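Local coordinates for protein type-iv like pilin ttha1222 (PDB 5G2F) that is a type IV-like pilin linked to natural competence, probably taking part in DNA uptake, although its precise function is unknown, at residues R12-A17 and Y60-S65; L16-Q21 and S38-R43. All blocks are in the same frame, centred on the assembly; numbering follows the deposited sequence.

Contact 1: residues R12-A17 and Y60-S65; sequences RNVALA and YVIEAS
Ile-62 reaches from its strand to the helix with one methyl, CD1, and that single carbon does most of the apolar work. It lies 3.7 Å from CG1 of Val-14, the two side chains meeting at a slant, and CD1 also comes within 4.0 Å of CB of Ala-15. The branch is sent there by the first torsion of Ile-62, which sets CG1 anti to the carbonyl carbon (chi1 -57°) and lets the extended chain bring CD1 to 3.7 Å from N of Ala-15. Val-14 answers with CG1, the methyl anti to its own backbone N (chi1 174°).

Two residues earlier on the strand, Tyr-60 turns to the same helix. Its ring passes beside the Ala-15 methyl, CE1 lying 4.3 Å from CB, and carries OH to 3.2 Å from O of Ala-15. That approach is not a hydrogen bond; the hydroxyl is instead hydrogen-bonded to OE2 of Glu-19, one helical turn on.

Around this first shell, Tyr-76 on strand 73-77 touches both Ala-15 and Tyr-60, while Val-11 of helix 3-19 touches Ile-62 and Ala-64. The axes of segments 12-17 and 60-65 run close to antiparallel, at 152°, with a closest approach of 9.7 Å bridged by small Ala-15 and long Ile-62. This exemplifies helix-on-sheet packing in the globular portion of a longer pilin; helix 3-19 probably continues, as in other type IV pilins, from a membrane-proximal N-terminal half absent here. The interface is mainly apolar, methyl groups and part of an aromatic ring, and the polar end of Tyr-60 is satisfied by a helix carboxylate.

Contact 2: residues L16-Q21 and S38-R43; sequences LALEAQ and SGFGQR
Phe-40 points its ring edge-on at the C-terminal part of helix 3-19, and the apolar part of the contact rests on that one aromatic group. CB of Ala-17 lies in the ring plane, 3.7 Å from CD1 and 3.9 Å from CE1. Further round the rim, CZ is 4.3 Å from CD2 of Leu-18. The first torsion of Phe-40 puts CG anti to the carbonyl carbon (chi1 -64°), carrying the ring from the loop to the helix. Val-14, Tyr-10, Leu-33 and Ile-52 also touch this ring, an example of one aromatic side chain pinning a loop to a helix.

None of the polar bonds joins the two segments; each serves one of them or the second subunit. NE2 of Gln-21 folds back to O of Ala-17 at 3.0 Å, with an N-H...O angle of 159°. The oxygen lies in the glutamine amide plane, whereas the nitrogen stands above the carbonyl plane of Ala-17. The same NE2 is hydrogen-bonded to O of Ala-6 in the second subunit, and Gly-41 N bonds to OE1 of Gln-8 there.

Thus a phenyl edge on aliphatic carbons fastens the loop, while hydrogen bonds tie Gln-21 back to the helix, and both Gln-21 and the loop to the neighbouring chain.

How the contacts relate
Contacts 1 and 2 both start from helix 3-19 and share Leu-16 and Ala-17, with centres 8 Å apart. Along the chain the helix comes first, then the loop holding 38-43, and after strand 47-54 the strand holding 60-65, a middle strand of the four-stranded antiparallel sheet. They join directly: CE1 of Tyr-60 packs 3.7 Å from CD1 of Leu-18, and CA of Val-14 lies 3.8 Å from CD1 of Phe-40. A probable hydrogen bond of 2.7 Å, Tyr-60 OH to Glu-19 OE2, adds a polar join. One helix therefore packs against sheet and loop in a continuous core. Both contacts also touch the second subunit, so the same helix serves internal and intersubunit packing.

Contact 1: residues R12-A17 and Y60-S65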
loop_
_atom_site.group_PDB
_atom_site.type_symbol
_atom_site.label_atom_id
_atom_site.label_comp_id
_atom_site.label_asym_id
_atom_site.label_seq_id
_atom_site.Cartn_x
_atom_site.Cartn_y
_atom_site.Cartn_z
ATOM N N ARG A 12 10.264 10.852 7.460
ATOM C CA ARG A 12 9.569 11.558 8.518
ATOM C C ARG A 12 8.151 11.904 8.102
ATOM O O ARG A 12 7.227 11.818 8.913
ATOM C CB ARG A 12 10.312 12.818 8.963
ATOM C CG ARG A 12 11.587 12.484 9.733
ATOM C CD ARG A 12 12.151 13.707 10.452
ATOM N NE ARG A 12 13.348 13.388 11.258
ATOM C CZ ARG A 12 13.325 12.743 12.430
ATOM N NH1 ARG A 12 12.172 12.351 12.986
ATOM N NH2 ARG A 12 14.469 12.526 13.077
ATOM N N ASN A 13 7.976 12.273 6.831
ATOM C CA ASN A 13 6.612 12.526 6.313
ATOM C C ASN A 13 5.727 11.278 6.258
ATOM O O ASN A 13 4.524 11.375 6.561
ATOM C CB ASN A 13 6.666 13.266 4.958
ATOM C CG ASN A 13 6.900 14.752 5.132
ATOM O OD1 ASN A 13 6.430 15.355 6.098
ATOM N ND2 ASN A 13 7.600 15.366 4.179
ATOM N N VAL A 14 6.320 10.107 5.967
ATOM C CA VAL A 14 5.603 8.835 6.045
ATOM C C VAL A 14 5.120 8.596 7.479
ATOM O O VAL A 14 3.956 8.302 7.724
ATOM C CB VAL A 14 6.464 7.652 5.553
ATOM C CG1 VAL A 14 5.784 6.317 5.775
ATOM C CG2 VAL A 14 6.780 7.825 4.076
ATOM N N ALA A 15 6.038 8.752 8.435
ATOM C CA ALA A 15 5.690 8.604 9.857
ATOM C C ALA A 15 4.560 9.549 10.288
ATOM O O ALA A 15 3.606 9.105 10.922
ATOM C CB ALA A 15 6.904 8.856 10.728
ATOM N N LEU A 16 4.690 10.830 9.963
ATOM C CA LEU A 16 3.620 11.810 10.281
ATOM C C LEU A 16 2.274 11.410 9.684
ATOM O O LEU A 16 1.248 11.476 10.350
ATOM C CB LEU A 16 3.966 13.207 9.798
ATOM C CG LEU A 16 5.048 13.920 10.601
ATOM C CD1 LEU A 16 5.587 15.116 9.827
ATOM C CD2 LEU A 16 4.517 14.356 11.959
ATOM N N ALA A 17 2.302 10.911 8.461
ATOM C CA ALA A 17 1.075 10.410 7.839
ATOM C C ALA A 17 0.473 9.202 8.572
ATOM O O ALA A 17 -0.756 9.105 8.762
ATOM C CB ALA A 17 1.338 10.070 6.375
ATOM N N TYR A 60 5.559 0.831 14.644
ATOM C CA TYR A 60 6.003 0.493 13.304
ATOM C C TYR A 60 7.459 0.880 13.104
ATOM O O TYR A 60 8.019 1.715 13.845
ATOM C CB TYR A 60 5.133 1.191 12.216
ATOM C CG TYR A 60 5.039 2.671 12.335
ATOM C CD1 TYR A 60 5.999 3.510 11.767
ATOM C CD2 TYR A 60 4.043 3.263 13.076
ATOM C CE1 TYR A 60 5.927 4.880 11.912
ATOM C CE2 TYR A 60 3.955 4.640 13.195
ATOM C CZ TYR A 60 4.885 5.439 12.609
ATOM O OH TYR A 60 4.867 6.807 12.809
ATOM N N VAL A 61 8.033 0.309 12.034
ATOM C CA VAL A 61 9.351 0.623 11.596
ATOM C C VAL A 61 9.288 0.877 10.106
ATOM O O VAL A 61 8.736 0.048 9.358
ATOM C CB VAL A 61 10.330 -0.547 11.849
ATOM C CG1 VAL A 61 11.747 -0.145 11.477
ATOM C CG2 VAL A 61 10.310 -0.940 13.314
ATOM N N ILE A 62 9.820 2.015 9.691
ATOM C CA ILE A 62 9.934 2.322 8.268
ATOM C C ILE A 62 11.371 2.098 7.843
ATOM O O ILE A 62 12.293 2.630 8.479
ATOM C CB ILE A 62 9.578 3.808 7.983
ATOM C CG1 ILE A 62 8.162 4.120 8.483
ATOM C CG2 ILE A 62 9.732 4.122 6.515
ATOM C CD1 ILE A 62 7.894 5.601 8.673
ATOM N N GLU A 63 11.564 1.370 6.757
ATOM C CA GLU A 63 12.890 1.149 6.179
ATOM C C GLU A 63 12.905 1.650 4.777
ATOM O O GLU A 63 12.035 1.261 3.979
ATOM C CB GLU A 63 13.201 -0.334 6.111
ATOM C CG GLU A 63 13.417 -1.011 7.440
ATOM C CD GLU A 63 13.490 -2.510 7.252
ATOM O OE1 GLU A 63 14.603 -3.023 6.950
ATOM O OE2 GLU A 63 12.423 -3.172 7.340
ATOM N N ALA A 64 13.812 2.554 4.490
ATOM C CA ALA A 64 13.922 3.080 3.143
ATOM C C ALA A 64 15.346 2.906 2.628
ATOM O O ALA A 64 16.298 3.144 3.366
ATOM C CB ALA A 64 13.513 4.534 3.125
ATOM N N SER A 65 15.470 2.471 1.375
ATOM C CA SER A 65 16.748 2.366 0.713
ATOM C C SER A 65 16.918 3.552 -0.153
ATOM O O SER A 65 15.964 3.937 -0.857
ATOM C CB SER A 65 16.835 1.122 -0.151
ATOM O OG SER A 65 16.564 -0.013 0.623
#

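Contact 2: residues L16-Q21 and S38-R43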
loop_
_atom_site.group_PDB
_atom_site.type_symbol
_atom_site.label_atom_id
_atom_site.label_comp_id
_atom_site.label_asym_id
_atom_site.label_seq_id
_atom_site.Cartn_x
_atom_site.Cartn_y
_atom_site.Cartn_z
ATOM N N LEU A 16 4.690 10.830 9.963
ATOM C CA LEU A 16 3.620 11.810 10.281
ATOM C C LEU A 16 2.274 11.410 9.684
ATOM O O LEU A 16 1.248 11.476 10.350
ATOM C CB LEU A 16 3.966 13.207 9.798
ATOM C CG LEU A 16 5.048 13.920 10.601
ATOM C CD1 LEU A 16 5.587 15.116 9.827
ATOM C CD2 LEU A 16 4.517 14.356 11.959
ATOM N N ALA A 17 2.302 10.911 8.461
ATOM C CA ALA A 17 1.075 10.410 7.839
ATOM C C ALA A 17 0.473 9.202 8.572
ATOM O O ALA A 17 -0.756 9.105 8.762
ATOM C CB ALA A 17 1.338 10.070 6.375
ATOM N N LEU A 18 1.321 8.271 8.990
ATOM C CA LEU A 18 0.866 7.120 9.736
ATOM C C LEU A 18 0.263 7.519 11.112
ATOM O O LEU A 18 -0.751 6.983 11.550
ATOM C CB LEU A 18 2.044 6.120 9.939
ATOM C CG LEU A 18 2.462 5.324 8.725
ATOM C CD1 LEU A 18 3.666 4.462 9.020
ATOM C CD2 LEU A 18 1.342 4.413 8.194
ATOM N N GLU A 19 0.910 8.457 11.789
ATOM C CA GLU A 19 0.403 8.979 13.048
ATOM C C GLU A 19 -1.033 9.494 12.907
ATOM O O GLU A 19 -1.873 9.282 13.803
ATOM C CB GLU A 19 1.326 10.066 13.609
ATOM C CG GLU A 19 2.715 9.588 14.062
ATOM C CD GLU A 19 2.689 8.507 15.133
ATOM O OE1 GLU A 19 2.019 8.701 16.190
ATOM O OE2 GLU A 19 3.309 7.453 14.876
ATOM N N ALA A 20 -1.305 10.127 11.783
ATOM C CA ALA A 20 -2.640 10.691 11.512
ATOM C C ALA A 20 -3.720 9.650 11.346
ATOM O O ALA A 20 -4.892 9.988 11.331
ATOM C CB ALA A 20 -2.577 11.569 10.281
ATOM N N GLN A 21 -3.342 8.393 11.156
ATOM C CA GLN A 21 -4.325 7.338 10.989
ATOM C C GLN A 21 -4.601 6.585 12.273
ATOM O O GLN A 21 -5.388 5.663 12.257
ATOM C CB GLN A 21 -3.807 6.260 10.052
ATOM C CG GLN A 21 -3.006 6.720 8.853
ATOM C CD GLN A 21 -3.840 7.405 7.820
ATOM O OE1 GLN A 21 -4.846 6.856 7.401
ATOM N NE2 GLN A 21 -3.378 8.574 7.333
ATOM N N SER A 38 4.414 4.579 -2.519
ATOM C CA SER A 38 3.366 5.490 -2.948
ATOM C C SER A 38 2.410 5.817 -1.849
ATOM O O SER A 38 2.403 5.147 -0.827
ATOM C CB SER A 38 2.605 4.896 -4.161
ATOM O OG SER A 38 1.556 4.070 -3.664
ATOM N N GLY A 39 1.592 6.855 -2.072
ATOM C CA GLY A 39 0.555 7.227 -1.123
ATOM C C GLY A 39 1.033 8.066 0.042
ATOM O O GLY A 39 0.286 8.242 1.010
ATOM N N PHE A 40 2.261 8.584 -0.054
ATOM C CA PHE A 40 2.795 9.452 0.971
ATOM C C PHE A 40 3.400 10.732 0.452
ATOM O O PHE A 40 4.458 11.200 0.920
ATOM C CB PHE A 40 3.827 8.697 1.829
ATOM C CG PHE A 40 3.257 7.556 2.608
ATOM C CD1 PHE A 40 2.669 7.770 3.858
ATOM C CD2 PHE A 40 3.250 6.284 2.099
ATOM C CE1 PHE A 40 2.134 6.736 4.576
ATOM C CE2 PHE A 40 2.724 5.241 2.823
ATOM C CZ PHE A 40 2.169 5.467 4.080
ATOM N N GLY A 41 2.722 11.335 -0.522
ATOM C CA GLY A 41 3.160 12.602 -1.048
ATOM C C GLY A 41 4.251 12.346 -2.052
ATOM O O GLY A 41 4.451 11.219 -2.505
ATOM N N GLN A 42 4.928 13.415 -2.442
ATOM C CA GLN A 42 5.987 13.324 -3.427
ATOM C C GLN A 42 7.150 12.519 -2.848
ATOM O O GLN A 42 7.654 12.849 -1.802
ATOM C CB GLN A 42 6.441 14.731 -3.792
ATOM C CG GLN A 42 7.656 14.785 -4.712
ATOM C CD GLN A 42 7.392 14.286 -6.126
ATOM O OE1 GLN A 42 6.261 14.345 -6.633
ATOM N NE2 GLN A 42 8.449 13.795 -6.770
ATOM N N ARG A 43 7.562 11.462 -3.532
ATOM C CA ARG A 43 8.695 10.642 -3.103
ATOM C C ARG A 43 9.956 11.050 -3.874
ATOM O O ARG A 43 9.976 10.971 -5.099
ATOM C CB ARG A 43 8.405 9.145 -3.322
ATOM C CG ARG A 43 9.584 8.251 -2.947
ATOM C CD ARG A 43 9.303 6.748 -3.011
ATOM N NE ARG A 43 8.653 6.337 -4.251
ATOM C CZ ARG A 43 9.292 6.141 -5.397
ATOM N NH1 ARG A 43 10.596 6.334 -5.495
ATOM N NH2 ARG A 43 8.603 5.776 -6.463
#